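PDB 3H04: uncharacterized protein from Staphylococcus aureus subsp. aureus, which is of unknown function but folds as an alpha/beta hydrolase and is therefore probably a hydrolytic enzyme, perhaps an esterase. Local coordinates for residues Ile63-Arg68 with Asp87-Gln92; Val8-Lys11 with Ala15-Tyr18; Cys77-Val82 with Ser110-Arg115; Gly30-Ile35 with Asp54-His59; Gly38-Gly43 with Val73-Ile78. One frame throughout, in Å; residues are numbered along the deposited sequence.

Contact 1 (Ile63-Arg68 with Asp87-Gln92); sequences IQLSYR and DAIQSQ
In the core of the alpha/beta-hydrolase sandwich, where helix 75-91 lies against the central sheet, Ile63 and Leu65 of strand 60-65 meet Ile89 of the helix. Being two apart, the strand residues put their side chains on the same face of the sheet. The closer meeting is CG2 of Ile63 with CD1 of Ile89, at 3.6 Å. Ile63 CG2 also lies 3.8 Å from CG1 of Ile89, while the CG2 methyl of Ile89 passes by the other branch, 4.1 Å from CG1 of Ile63; the two side chains run past one another in opposite directions. It is the CG1 arm of Ile63, turned beside the backbone N (chi1 -53°), that leaves the CG2 methyl facing the helix. Helix 75-91 links two parallel strands of this sheet, 60-65 and 98-103, with strand 30-35 between them, so Ile89 belongs to a beta-alpha-beta crossover that spans a strand. Leu65 meets the same isoleucine more loosely: its CD2 is 4.2 Å from Ile89 CD1, and the side chains cross at about a right angle. Close by, Ser91 OG donates to Ala88 O from above the carbonyl plane, at 2.9 Å.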
# COMPACT_ATOMS: atom_id res chain seq x y z
N ILE A 63 -7.13 3.86 -10.35
CA ILE A 63 -5.85 4.29 -10.90
C ILE A 63 -4.71 3.54 -10.20
O ILE A 63 -4.54 3.70 -9.01
CB ILE A 63 -5.66 5.78 -10.72
CG1 ILE A 63 -6.86 6.52 -11.30
CG2 ILE A 63 -4.36 6.22 -11.45
CD1 ILE A 63 -7.92 7.01 -10.32
N GLN A 64 -3.95 2.73 -10.92
CA GLN A 64 -2.94 1.89 -10.29
C GLN A 64 -1.57 2.54 -10.40
O GLN A 64 -1.03 2.63 -11.51
CB GLN A 64 -3.05 0.49 -10.89
CG GLN A 64 -4.46 0.03 -10.62
CD GLN A 64 -4.80 -1.33 -11.09
OE1 GLN A 64 -5.66 -1.46 -11.96
NE2 GLN A 64 -4.22 -2.37 -10.47
N LEU A 65 -1.04 3.07 -9.31
CA LEU A 65 0.20 3.84 -9.43
C LEU A 65 1.44 3.03 -9.20
O LEU A 65 1.38 1.95 -8.66
CB LEU A 65 0.24 5.13 -8.58
CG LEU A 65 0.36 5.18 -7.08
CD1 LEU A 65 1.68 4.70 -6.54
CD2 LEU A 65 0.03 6.69 -6.61
N SER A 66 2.56 3.57 -9.64
CA SER A 66 3.85 2.90 -9.48
C SER A 66 4.82 3.79 -8.73
O SER A 66 4.66 5.03 -8.71
CB SER A 66 4.40 2.52 -10.85
OG SER A 66 3.52 1.52 -11.41
N TYR A 67 5.79 3.15 -8.07
CA TYR A 67 6.86 3.86 -7.39
C TYR A 67 8.11 2.99 -7.48
O TYR A 67 7.99 1.77 -7.61
CB TYR A 67 6.50 4.13 -5.92
CG TYR A 67 6.08 2.90 -5.18
CD1 TYR A 67 7.02 2.11 -4.52
CD2 TYR A 67 4.76 2.51 -5.13
CE1 TYR A 67 6.63 0.96 -3.83
CE2 TYR A 67 4.35 1.37 -4.42
CZ TYR A 67 5.31 0.61 -3.78
OH TYR A 67 4.94 -0.52 -3.14
N ARG A 68 9.29 3.61 -7.37
CA ARG A 68 10.55 2.86 -7.38
C ARG A 68 10.70 2.05 -6.07
O ARG A 68 10.31 2.48 -5.00
CB ARG A 68 11.72 3.81 -7.67
CG ARG A 68 11.81 4.17 -9.17
CD ARG A 68 12.84 5.27 -9.43
NE ARG A 68 12.36 6.59 -9.03
CZ ARG A 68 13.06 7.70 -9.22
NH1 ARG A 68 14.28 7.65 -9.78
NH2 ARG A 68 12.56 8.86 -8.86
N ASP A 87 -0.21 13.48 -7.20
CA ASP A 87 -0.55 14.87 -7.60
C ASP A 87 -0.88 14.99 -9.05
O ASP A 87 -1.76 15.79 -9.43
CB ASP A 87 0.57 15.84 -7.26
CG ASP A 87 0.77 15.99 -5.77
OD1 ASP A 87 -0.20 15.72 -5.04
OD2 ASP A 87 1.90 16.34 -5.34
N ALA A 88 -0.20 14.22 -9.87
CA ALA A 88 -0.52 14.15 -11.29
C ALA A 88 -1.92 13.56 -11.46
O ALA A 88 -2.70 14.03 -12.25
CB ALA A 88 0.51 13.35 -12.04
N ILE A 89 -2.26 12.54 -10.68
CA ILE A 89 -3.62 11.96 -10.75
C ILE A 89 -4.67 12.90 -10.20
O ILE A 89 -5.70 13.09 -10.85
CB ILE A 89 -3.71 10.56 -10.03
CG1 ILE A 89 -2.77 9.57 -10.71
CG2 ILE A 89 -5.20 10.03 -10.01
CD1 ILE A 89 -2.14 8.48 -9.70
N GLN A 90 -4.44 13.49 -9.02
CA GLN A 90 -5.41 14.41 -8.43
C GLN A 90 -5.74 15.59 -9.37
O GLN A 90 -6.90 15.93 -9.52
CB GLN A 90 -4.97 14.97 -7.07
CG GLN A 90 -6.09 15.78 -6.34
CD GLN A 90 -5.90 15.90 -4.80
OE1 GLN A 90 -4.80 16.20 -4.30
NE2 GLN A 90 -7.01 15.70 -4.05
N SER A 91 -4.73 16.19 -10.02
CA SER A 91 -5.03 17.32 -10.91
C SER A 91 -6.01 16.90 -12.02
O SER A 91 -6.81 17.72 -12.48
CB SER A 91 -3.74 17.89 -11.52
OG SER A 91 -3.13 16.93 -12.32
N GLN A 92 -5.96 15.63 -12.43
CA GLN A 92 -6.84 15.08 -13.46
C GLN A 92 -8.29 14.78 -13.01
O GLN A 92 -9.14 14.43 -13.82
CB GLN A 92 -6.18 13.80 -13.95
CG GLN A 92 -6.69 13.18 -15.21
CD GLN A 92 -5.69 12.16 -15.71
OE1 GLN A 92 -4.65 11.98 -15.10
NE2 GLN A 92 -6.00 11.49 -16.82

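Contact 2 (Val8-Lys11 with Ala15-Tyr18); sequences VITK and ALPY
Val8 and Leu16 face each other as an antiparallel hydrogen-bonded pair, joined by two backbone bonds: Leu16 N to Val8 O at 2.7 Å, and Val8 N to Leu16 O at 2.9 Å. On the same face of the sheet, Val8 CG2 comes in at the edge of the Tyr18 ring, near its plane, and lies 3.3 Å from CE2, a tight fit. With chi1 of 67° Tyr18 CG sits between its own backbone N and carbonyl carbon, and this swings the ring back alongside the valine. Two residues beyond Val8, Thr10 CG2 meets Leu16 CD1 at 3.6 Å, the side chains at about a right angle. These residues belong to the hairpin of strands 4-9 and 15-21 at one margin of the mixed sheet, strand 4-9 being outermost. The other face has Ile9 and Ala15, a non-hydrogen-bonded pair that is exposed; Ile9 CD1 lies 3.9 Å from Ala15 CB. Further out, Thr10 OG1 is bonded to Asp12 OD1 and Phe14 N within the connecting turn. The Tyr18 hydroxyl is hydrogen-bonded to Gln92 OE1, near the C-terminal end of helix 75-91, and its ring meets that of Tyr6 with the planes nearly parallel.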
# COMPACT_ATOMS: atom_id res chain seq x y z
N VAL A 8 4.11 9.73 -15.24
CA VAL A 8 4.51 10.93 -14.58
C VAL A 8 6.02 10.91 -14.63
O VAL A 8 6.65 9.88 -14.33
CB VAL A 8 4.07 10.98 -13.11
CG1 VAL A 8 4.46 12.32 -12.55
CG2 VAL A 8 2.54 10.79 -13.00
N ILE A 9 6.59 12.03 -15.03
CA ILE A 9 8.04 12.21 -15.13
C ILE A 9 8.50 12.83 -13.80
O ILE A 9 8.05 13.91 -13.45
CB ILE A 9 8.40 13.13 -16.29
CG1 ILE A 9 8.08 12.50 -17.68
CG2 ILE A 9 9.89 13.50 -16.24
CD1 ILE A 9 8.34 10.96 -17.72
N THR A 10 9.35 12.13 -13.04
CA THR A 10 9.86 12.63 -11.74
C THR A 10 10.87 13.83 -11.86
O THR A 10 11.37 14.11 -12.98
CB THR A 10 10.52 11.48 -10.97
OG1 THR A 10 11.76 11.10 -11.62
CG2 THR A 10 9.53 10.25 -10.88
N LYS A 11 11.21 14.48 -10.74
CA LYS A 11 12.25 15.55 -10.73
C LYS A 11 13.56 15.07 -11.32
O LYS A 11 14.31 15.89 -11.88
CB LYS A 11 12.56 16.04 -9.30
CG LYS A 11 11.69 17.16 -8.82
CD LYS A 11 12.07 18.52 -9.44
CE LYS A 11 11.16 19.66 -8.96
NZ LYS A 11 11.46 20.91 -9.76
N ALA A 15 10.55 7.86 -15.42
CA ALA A 15 9.13 7.65 -15.76
C ALA A 15 8.42 6.74 -14.74
O ALA A 15 8.92 5.63 -14.42
CB ALA A 15 8.98 7.12 -17.23
N LEU A 16 7.32 7.22 -14.15
CA LEU A 16 6.51 6.38 -13.28
C LEU A 16 5.22 6.13 -14.02
O LEU A 16 4.45 7.06 -14.18
CB LEU A 16 6.15 7.05 -11.94
CG LEU A 16 7.33 7.31 -11.03
CD1 LEU A 16 6.83 8.06 -9.79
CD2 LEU A 16 8.05 5.98 -10.69
N PRO A 17 5.02 4.90 -14.53
CA PRO A 17 3.77 4.61 -15.23
C PRO A 17 2.60 4.55 -14.26
O PRO A 17 2.80 4.25 -13.08
CB PRO A 17 4.00 3.21 -15.84
CG PRO A 17 5.08 2.59 -14.90
CD PRO A 17 5.96 3.76 -14.54
N TYR A 18 1.42 4.90 -14.74
CA TYR A 18 0.20 4.59 -14.04
C TYR A 18 -0.88 4.28 -15.06
O TYR A 18 -0.77 4.71 -16.21
CB TYR A 18 -0.22 5.65 -13.02
CG TYR A 18 -0.64 6.99 -13.55
CD1 TYR A 18 -1.97 7.24 -13.90
CD2 TYR A 18 0.29 8.03 -13.70
CE1 TYR A 18 -2.38 8.49 -14.38
CE2 TYR A 18 -0.11 9.27 -14.19
CZ TYR A 18 -1.45 9.48 -14.51
OH TYR A 18 -1.81 10.70 -14.94

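Contact 3 (Cys77-Val82 with Ser110-Arg115); sequences CIIEDV and SLLIAR
Apolar contacts carry the meeting of the two helices, through Ile79 with Leu112 and Val82 with Ile113. Ile79 CD1 lies 3.8 Å from Leu112 CD1, methyl to methyl, and the two side chains cross at about a right angle. One turn along, CG1 of Val82 sits 3.6 Å from CD1 of Ile113 and 3.9 Å from its CG1, so the valine methyl rests beside the outer half of the isoleucine arm. Val82 places this methyl anti to the backbone N (chi1 165°), and the other methyl, CG2, stays beside the N. Both helices cover the same side of the sheet: Val82 and Ile113 also touch Ile35 of strand 30-35 beneath them. Helix 105-116 is the one that, in alpha/beta hydrolases, follows the nucleophile elbow, and a GxSxG turn consistent with such an elbow precedes it here; Val82 lies near that turn without touching it.

Polar groups work around this apolar seam. Ser110 OG is hydrogen-bonded to Gly106 O one turn earlier, while its carbonyl O is bonded to Thr100 OG1. Arg115 is held through NH1 at Ser197 O and through NH2 at Lys198 O. Leu112 CD2 lies over one face of that guanidinium, 3.8 Å above its plane and offset to the rim, so this leucine turns one methyl to Ile79 and the other to the arginine.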
# COMPACT_ATOMS: atom_id res chain seq x y z
N CYS A 77 12.74 8.49 -1.48
CA CYS A 77 12.42 8.41 -2.89
C CYS A 77 11.02 7.80 -3.19
O CYS A 77 10.32 8.30 -4.05
CB CYS A 77 13.51 7.66 -3.60
SG CYS A 77 13.35 7.61 -5.40
N ILE A 78 10.65 6.71 -2.48
CA ILE A 78 9.35 6.11 -2.62
C ILE A 78 8.23 7.15 -2.36
O ILE A 78 7.30 7.31 -3.16
CB ILE A 78 9.19 4.88 -1.69
CG1 ILE A 78 10.13 3.74 -2.18
CG2 ILE A 78 7.64 4.45 -1.58
CD1 ILE A 78 9.99 2.42 -1.40
N ILE A 79 8.35 7.87 -1.25
CA ILE A 79 7.37 8.86 -0.87
C ILE A 79 7.31 9.96 -1.91
O ILE A 79 6.22 10.42 -2.30
CB ILE A 79 7.65 9.40 0.53
CG1 ILE A 79 7.45 8.24 1.54
CG2 ILE A 79 6.75 10.61 0.86
CD1 ILE A 79 7.89 8.58 2.96
N GLU A 80 8.47 10.35 -2.42
CA GLU A 80 8.50 11.37 -3.48
C GLU A 80 7.80 10.87 -4.75
O GLU A 80 7.06 11.61 -5.37
CB GLU A 80 9.94 11.83 -3.79
CG GLU A 80 10.46 12.82 -2.79
CD GLU A 80 11.92 13.23 -3.00
OE1 GLU A 80 12.52 12.90 -4.07
OE2 GLU A 80 12.44 13.91 -2.06
N ASP A 81 8.04 9.62 -5.14
CA ASP A 81 7.38 9.04 -6.34
C ASP A 81 5.87 8.95 -6.15
O ASP A 81 5.09 9.24 -7.04
CB ASP A 81 7.95 7.62 -6.64
CG ASP A 81 9.36 7.62 -7.28
OD1 ASP A 81 9.92 8.72 -7.57
OD2 ASP A 81 9.90 6.49 -7.52
N VAL A 82 5.46 8.42 -5.00
CA VAL A 82 4.05 8.26 -4.68
C VAL A 82 3.30 9.63 -4.74
O VAL A 82 2.25 9.75 -5.36
CB VAL A 82 3.91 7.57 -3.28
CG1 VAL A 82 2.49 7.73 -2.75
CG2 VAL A 82 4.35 6.07 -3.38
N SER A 110 -0.71 4.90 1.33
CA SER A 110 -2.04 5.50 1.19
C SER A 110 -2.42 6.36 2.40
O SER A 110 -3.04 7.42 2.25
CB SER A 110 -3.11 4.44 0.99
OG SER A 110 -2.89 3.72 -0.19
N LEU A 111 -2.00 5.95 3.58
CA LEU A 111 -2.24 6.74 4.78
C LEU A 111 -1.37 7.97 4.84
O LEU A 111 -1.84 9.00 5.35
CB LEU A 111 -2.07 5.90 6.04
CG LEU A 111 -3.19 4.86 6.29
CD1 LEU A 111 -2.59 3.71 7.14
CD2 LEU A 111 -4.41 5.50 6.98
N LEU A 112 -0.10 7.89 4.37
CA LEU A 112 0.76 9.10 4.29
C LEU A 112 0.13 10.17 3.38
O LEU A 112 0.09 11.42 3.70
CB LEU A 112 2.18 8.75 3.83
CG LEU A 112 3.02 7.86 4.79
CD1 LEU A 112 4.45 7.59 4.26
CD2 LEU A 112 3.07 8.51 6.20
N ILE A 113 -0.37 9.71 2.24
CA ILE A 113 -1.08 10.60 1.32
C ILE A 113 -2.27 11.26 2.06
O ILE A 113 -2.43 12.48 2.04
CB ILE A 113 -1.62 9.90 0.08
CG1 ILE A 113 -0.50 9.50 -0.92
CG2 ILE A 113 -2.61 10.87 -0.63
CD1 ILE A 113 -0.94 8.51 -2.03
N ALA A 114 -3.07 10.45 2.76
CA ALA A 114 -4.19 10.96 3.55
C ALA A 114 -3.80 12.02 4.59
O ALA A 114 -4.59 12.90 4.87
CB ALA A 114 -5.00 9.78 4.23
N ARG A 115 -2.59 11.94 5.15
CA ARG A 115 -2.14 12.97 6.08
C ARG A 115 -1.69 14.23 5.33
O ARG A 115 -1.94 15.34 5.79
CB ARG A 115 -1.00 12.43 6.96
CG ARG A 115 -0.48 13.40 8.02
CD ARG A 115 0.86 12.98 8.58
NE ARG A 115 1.90 12.89 7.54
CZ ARG A 115 3.07 12.30 7.72
NH1 ARG A 115 3.36 11.79 8.93
NH2 ARG A 115 3.95 12.24 6.75

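Contact 4 (Gly30-Ile35 with Asp54-His59); sequences GVIVYI and DILTEH
Ile32, whose side chain reaches Leu56, accepts a backbone hydrogen bond at its carbonyl O from Ile63 N of the neighbouring strand. That parallel pairing fixes the strand while the side chain leaves the sheet to meet the end of helix 50-56. The touching atom is Ile32 CD1, which lies 4.2 Å from Leu56 CB and 4.1 Å from Leu56 O; the side chains cross at about a right angle. The arm reaches this far because Ile32 is extended beyond CB (chi2 162°). Strand 30-35, helix 50-56 and strand 60-65 form a beta-alpha-beta unit, and here its first strand packs on the helix that links it to the next. Helix 256-273 shares this side of the sheet, with Leu269 on Ile32 and Val265 on Leu56.

Where the chain leaves the helix, Thr57 OG1 is hydrogen-bonded to Ile53 O. Gly30 N and His59 O then come within 4.1 Å, too long for a hydrogen bond; Gly30 is tied into the sheet by a backbone hydrogen bond with Asp61. The histidine ring leads away from the strand and has Glu58 CB on one face, offset toward the rim. With a single methyl resting near a carbonyl and a CB, there is only a loose van der Waals touch between these segments, and the directional bonds run within the sheet.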
# COMPACT_ATOMS: atom_id res chain seq x y z
N GLY A 30 -16.19 8.82 -8.25
CA GLY A 30 -14.92 9.12 -7.59
C GLY A 30 -13.73 8.37 -8.19
O GLY A 30 -13.87 7.54 -9.07
N VAL A 31 -12.55 8.69 -7.68
CA VAL A 31 -11.34 8.07 -8.15
C VAL A 31 -10.71 7.38 -6.95
O VAL A 31 -10.58 7.98 -5.86
CB VAL A 31 -10.38 9.14 -8.77
CG1 VAL A 31 -10.21 10.30 -7.84
CG2 VAL A 31 -8.99 8.56 -9.05
N ILE A 32 -10.35 6.12 -7.17
CA ILE A 32 -9.66 5.31 -6.20
C ILE A 32 -8.22 5.18 -6.70
O ILE A 32 -7.97 4.54 -7.71
CB ILE A 32 -10.27 3.91 -6.11
CG1 ILE A 32 -11.76 3.98 -5.74
CG2 ILE A 32 -9.48 3.04 -5.05
CD1 ILE A 32 -12.53 2.70 -6.06
N VAL A 33 -7.28 5.75 -5.96
CA VAL A 33 -5.86 5.60 -6.24
C VAL A 33 -5.30 4.40 -5.51
O VAL A 33 -5.19 4.42 -4.28
CB VAL A 33 -5.06 6.86 -5.82
CG1 VAL A 33 -3.56 6.69 -6.21
CG2 VAL A 33 -5.71 8.16 -6.45
N TYR A 34 -4.91 3.38 -6.28
CA TYR A 34 -4.53 2.10 -5.73
C TYR A 34 -3.00 1.98 -5.62
O TYR A 34 -2.30 2.23 -6.59
CB TYR A 34 -5.08 0.95 -6.57
CG TYR A 34 -4.50 -0.38 -6.16
CD1 TYR A 34 -4.84 -0.95 -4.94
CD2 TYR A 34 -3.58 -1.05 -6.98
CE1 TYR A 34 -4.28 -2.13 -4.52
CE2 TYR A 34 -3.03 -2.23 -6.58
CZ TYR A 34 -3.39 -2.79 -5.35
OH TYR A 34 -2.84 -3.97 -4.90
N ILE A 35 -2.53 1.57 -4.43
CA ILE A 35 -1.12 1.41 -4.17
C ILE A 35 -0.88 -0.02 -3.72
O ILE A 35 -1.37 -0.46 -2.63
CB ILE A 35 -0.60 2.44 -3.16
CG1 ILE A 35 -1.06 3.85 -3.54
CG2 ILE A 35 0.94 2.33 -3.04
CD1 ILE A 35 -0.41 4.97 -2.79
N ASP A 54 -13.56 -5.37 -11.11
CA ASP A 54 -14.96 -5.22 -11.53
C ASP A 54 -15.86 -4.63 -10.46
O ASP A 54 -16.68 -3.77 -10.74
CB ASP A 54 -15.53 -6.55 -12.02
CG ASP A 54 -14.95 -6.97 -13.35
OD1 ASP A 54 -14.41 -6.10 -14.06
OD2 ASP A 54 -15.03 -8.15 -13.70
N ILE A 55 -15.70 -5.08 -9.22
CA ILE A 55 -16.47 -4.47 -8.12
C ILE A 55 -16.16 -2.96 -7.91
O ILE A 55 -17.08 -2.13 -7.77
CB ILE A 55 -16.27 -5.30 -6.82
CG1 ILE A 55 -16.97 -6.67 -6.98
CG2 ILE A 55 -16.77 -4.55 -5.53
CD1 ILE A 55 -16.43 -7.73 -6.07
N LEU A 56 -14.87 -2.61 -7.91
CA LEU A 56 -14.43 -1.28 -7.57
C LEU A 56 -14.81 -0.32 -8.72
O LEU A 56 -15.21 0.81 -8.45
CB LEU A 56 -12.92 -1.26 -7.28
CG LEU A 56 -12.39 -1.99 -6.01
CD1 LEU A 56 -10.85 -1.93 -5.94
CD2 LEU A 56 -13.01 -1.41 -4.76
N THR A 57 -14.73 -0.76 -9.97
CA THR A 57 -14.88 0.17 -11.10
C THR A 57 -16.30 0.26 -11.66
O THR A 57 -16.51 0.90 -12.69
CB THR A 57 -13.89 -0.15 -12.24
OG1 THR A 57 -14.15 -1.46 -12.77
CG2 THR A 57 -12.45 -0.07 -11.71
N GLU A 58 -17.28 -0.35 -11.00
CA GLU A 58 -18.66 -0.20 -11.43
C GLU A 58 -19.01 1.27 -11.52
O GLU A 58 -19.61 1.71 -12.50
CB GLU A 58 -19.61 -0.85 -10.45
CG GLU A 58 -19.58 -2.37 -10.46
CD GLU A 58 -20.78 -2.99 -9.73
OE1 GLU A 58 -21.91 -2.45 -9.84
OE2 GLU A 58 -20.55 -4.01 -9.04
N HIS A 59 -18.65 2.01 -10.47
CA HIS A 59 -18.98 3.43 -10.38
C HIS A 59 -17.81 4.35 -10.04
O HIS A 59 -17.98 5.57 -10.02
CB HIS A 59 -20.14 3.61 -9.42
CG HIS A 59 -21.42 3.01 -9.92
ND1 HIS A 59 -22.17 2.10 -9.20
CD2 HIS A 59 -22.07 3.17 -11.11
CE1 HIS A 59 -23.23 1.74 -9.90
NE2 HIS A 59 -23.19 2.37 -11.07

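Contact 5 (Gly38-Gly43 with Val73-Ile78); sequences GGLMFG and VSLDCI
Leu40, the residue that meets Leu75 and Ile78, has a positive phi of 66°, continuing a run of positive phi from Gly38 and Gly39, and the turn is closed by Gly38 O, which accepts from Met41 N at 2.8 Å and Phe42 N at 3.0 Å. From this bend the leucine projects onto the first turn of helix 75-91. Its CD1 lies 3.8 Å from Leu75 CD1, methyl to methyl. Nearer the backbone, Leu40 CB meets Ile78 CD1 at 3.8 Å, and that methyl is also 3.9 Å from Leu40 O. Leu75 gets there with CG anti to its backbone N (chi1 178°), although its CB points along the interface and not at the loop. Ser74 is the N-cap just before helix 75-91, and its OG accepts weak bonds from Asp76 N and Cys77 N.

The loop belongs to a His-Gly-Gly-Gly sequence, which in hormone-sensitive-lipase-like hydrolases helps form the oxyanion hole; a similar role is probable here. Ser105 OG is hydrogen-bonded to Leu40 N, and Leu109 and Trp185 also pack on the leucine side chain. The contact with the helix is wholly apolar side-chain packing, and the backbone polar groups of Gly38 and Gly39 take no part in it.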
# COMPACT_ATOMS: atom_id res chain seq x y z
N GLY A 38 3.84 -5.36 -1.15
CA GLY A 38 5.17 -5.96 -1.42
C GLY A 38 6.31 -5.49 -0.55
O GLY A 38 7.51 -5.54 -0.95
N GLY A 39 5.97 -5.04 0.66
CA GLY A 39 6.95 -4.62 1.68
C GLY A 39 7.92 -3.52 1.23
O GLY A 39 9.00 -3.38 1.80
N LEU A 40 7.46 -2.72 0.27
CA LEU A 40 8.21 -1.68 -0.43
C LEU A 40 9.36 -2.22 -1.31
O LEU A 40 10.13 -1.42 -1.85
CB LEU A 40 8.76 -0.60 0.54
CG LEU A 40 7.77 0.01 1.56
CD1 LEU A 40 8.54 0.78 2.69
CD2 LEU A 40 6.72 0.89 0.85
N MET A 41 9.45 -3.55 -1.47
CA MET A 41 10.65 -4.16 -2.08
C MET A 41 10.35 -5.00 -3.31
O MET A 41 11.25 -5.27 -4.15
CB MET A 41 11.38 -5.04 -1.06
CG MET A 41 11.85 -4.37 0.20
SD MET A 41 12.89 -5.42 1.32
CE MET A 41 13.58 -4.08 2.20
N PHE A 42 9.12 -5.49 -3.44
CA PHE A 42 8.74 -6.22 -4.60
C PHE A 42 7.27 -5.89 -4.98
O PHE A 42 6.60 -5.07 -4.35
CB PHE A 42 8.92 -7.76 -4.40
CG PHE A 42 7.95 -8.39 -3.42
CD1 PHE A 42 6.79 -8.99 -3.86
CD2 PHE A 42 8.20 -8.31 -2.02
CE1 PHE A 42 5.91 -9.58 -2.98
CE2 PHE A 42 7.30 -8.88 -1.10
CZ PHE A 42 6.15 -9.50 -1.58
N GLY A 43 6.80 -6.51 -6.05
CA GLY A 43 5.40 -6.38 -6.44
C GLY A 43 5.24 -5.67 -7.77
O GLY A 43 6.23 -5.49 -8.56
N VAL A 73 16.35 2.33 -4.38
CA VAL A 73 16.12 3.71 -3.90
C VAL A 73 15.75 3.63 -2.43
O VAL A 73 15.54 2.52 -1.91
CB VAL A 73 15.00 4.41 -4.66
CG1 VAL A 73 15.28 4.40 -6.21
CG2 VAL A 73 13.59 3.81 -4.26
N SER A 74 15.70 4.77 -1.76
CA SER A 74 15.30 4.81 -0.36
C SER A 74 13.79 5.09 -0.19
O SER A 74 13.07 5.43 -1.13
CB SER A 74 16.08 5.92 0.38
OG SER A 74 15.48 7.19 0.09
N LEU A 75 13.30 4.96 1.04
CA LEU A 75 11.91 5.31 1.32
C LEU A 75 11.61 6.80 1.05
O LEU A 75 10.49 7.14 0.71
CB LEU A 75 11.54 4.97 2.77
CG LEU A 75 10.13 5.31 3.26
CD1 LEU A 75 9.03 4.57 2.45
CD2 LEU A 75 9.95 4.97 4.73
N ASP A 76 12.61 7.69 1.16
CA ASP A 76 12.37 9.10 0.84
C ASP A 76 12.02 9.23 -0.64
O ASP A 76 11.13 9.99 -1.00
CB ASP A 76 13.58 10.01 1.16
CG ASP A 76 13.73 10.32 2.65
OD1 ASP A 76 12.72 10.43 3.39
OD2 ASP A 76 14.89 10.44 3.08
N CYS A 77 12.74 8.49 -1.48
CA CYS A 77 12.42 8.41 -2.89
C CYS A 77 11.02 7.80 -3.19
O CYS A 77 10.32 8.30 -4.05
CB CYS A 77 13.51 7.66 -3.60
SG CYS A 77 13.35 7.61 -5.40
N ILE A 78 10.65 6.71 -2.48
CA ILE A 78 9.35 6.11 -2.62
C ILE A 78 8.23 7.15 -2.36
O ILE A 78 7.30 7.31 -3.16
CB ILE A 78 9.19 4.88 -1.69
CG1 ILE A 78 10.13 3.74 -2.18
CG2 ILE A 78 7.64 4.45 -1.58
CD1 ILE A 78 9.99 2.42 -1.40

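How the contacts relate
Contacts 1, 3 and 5 share helix 75-91, gripping it near its end, along its first turns and at its start, and all three are buried and apolar. Contact 3 continues from contact 5, with Cys77 and Ile78 in common. Contact 4 is also buried but pairs the sheet with a different helix, about 23 Å from contact 5 between centres. Contact 2 stands apart: only partly buried, at the sheet margin, it is the one built on backbone hydrogen bonds between its segments. A salt bridge from Arg68 of contact 1 to Asp81 of contact 3 ties those two together, and Leu16 of contact 2 packs on the same aspartate.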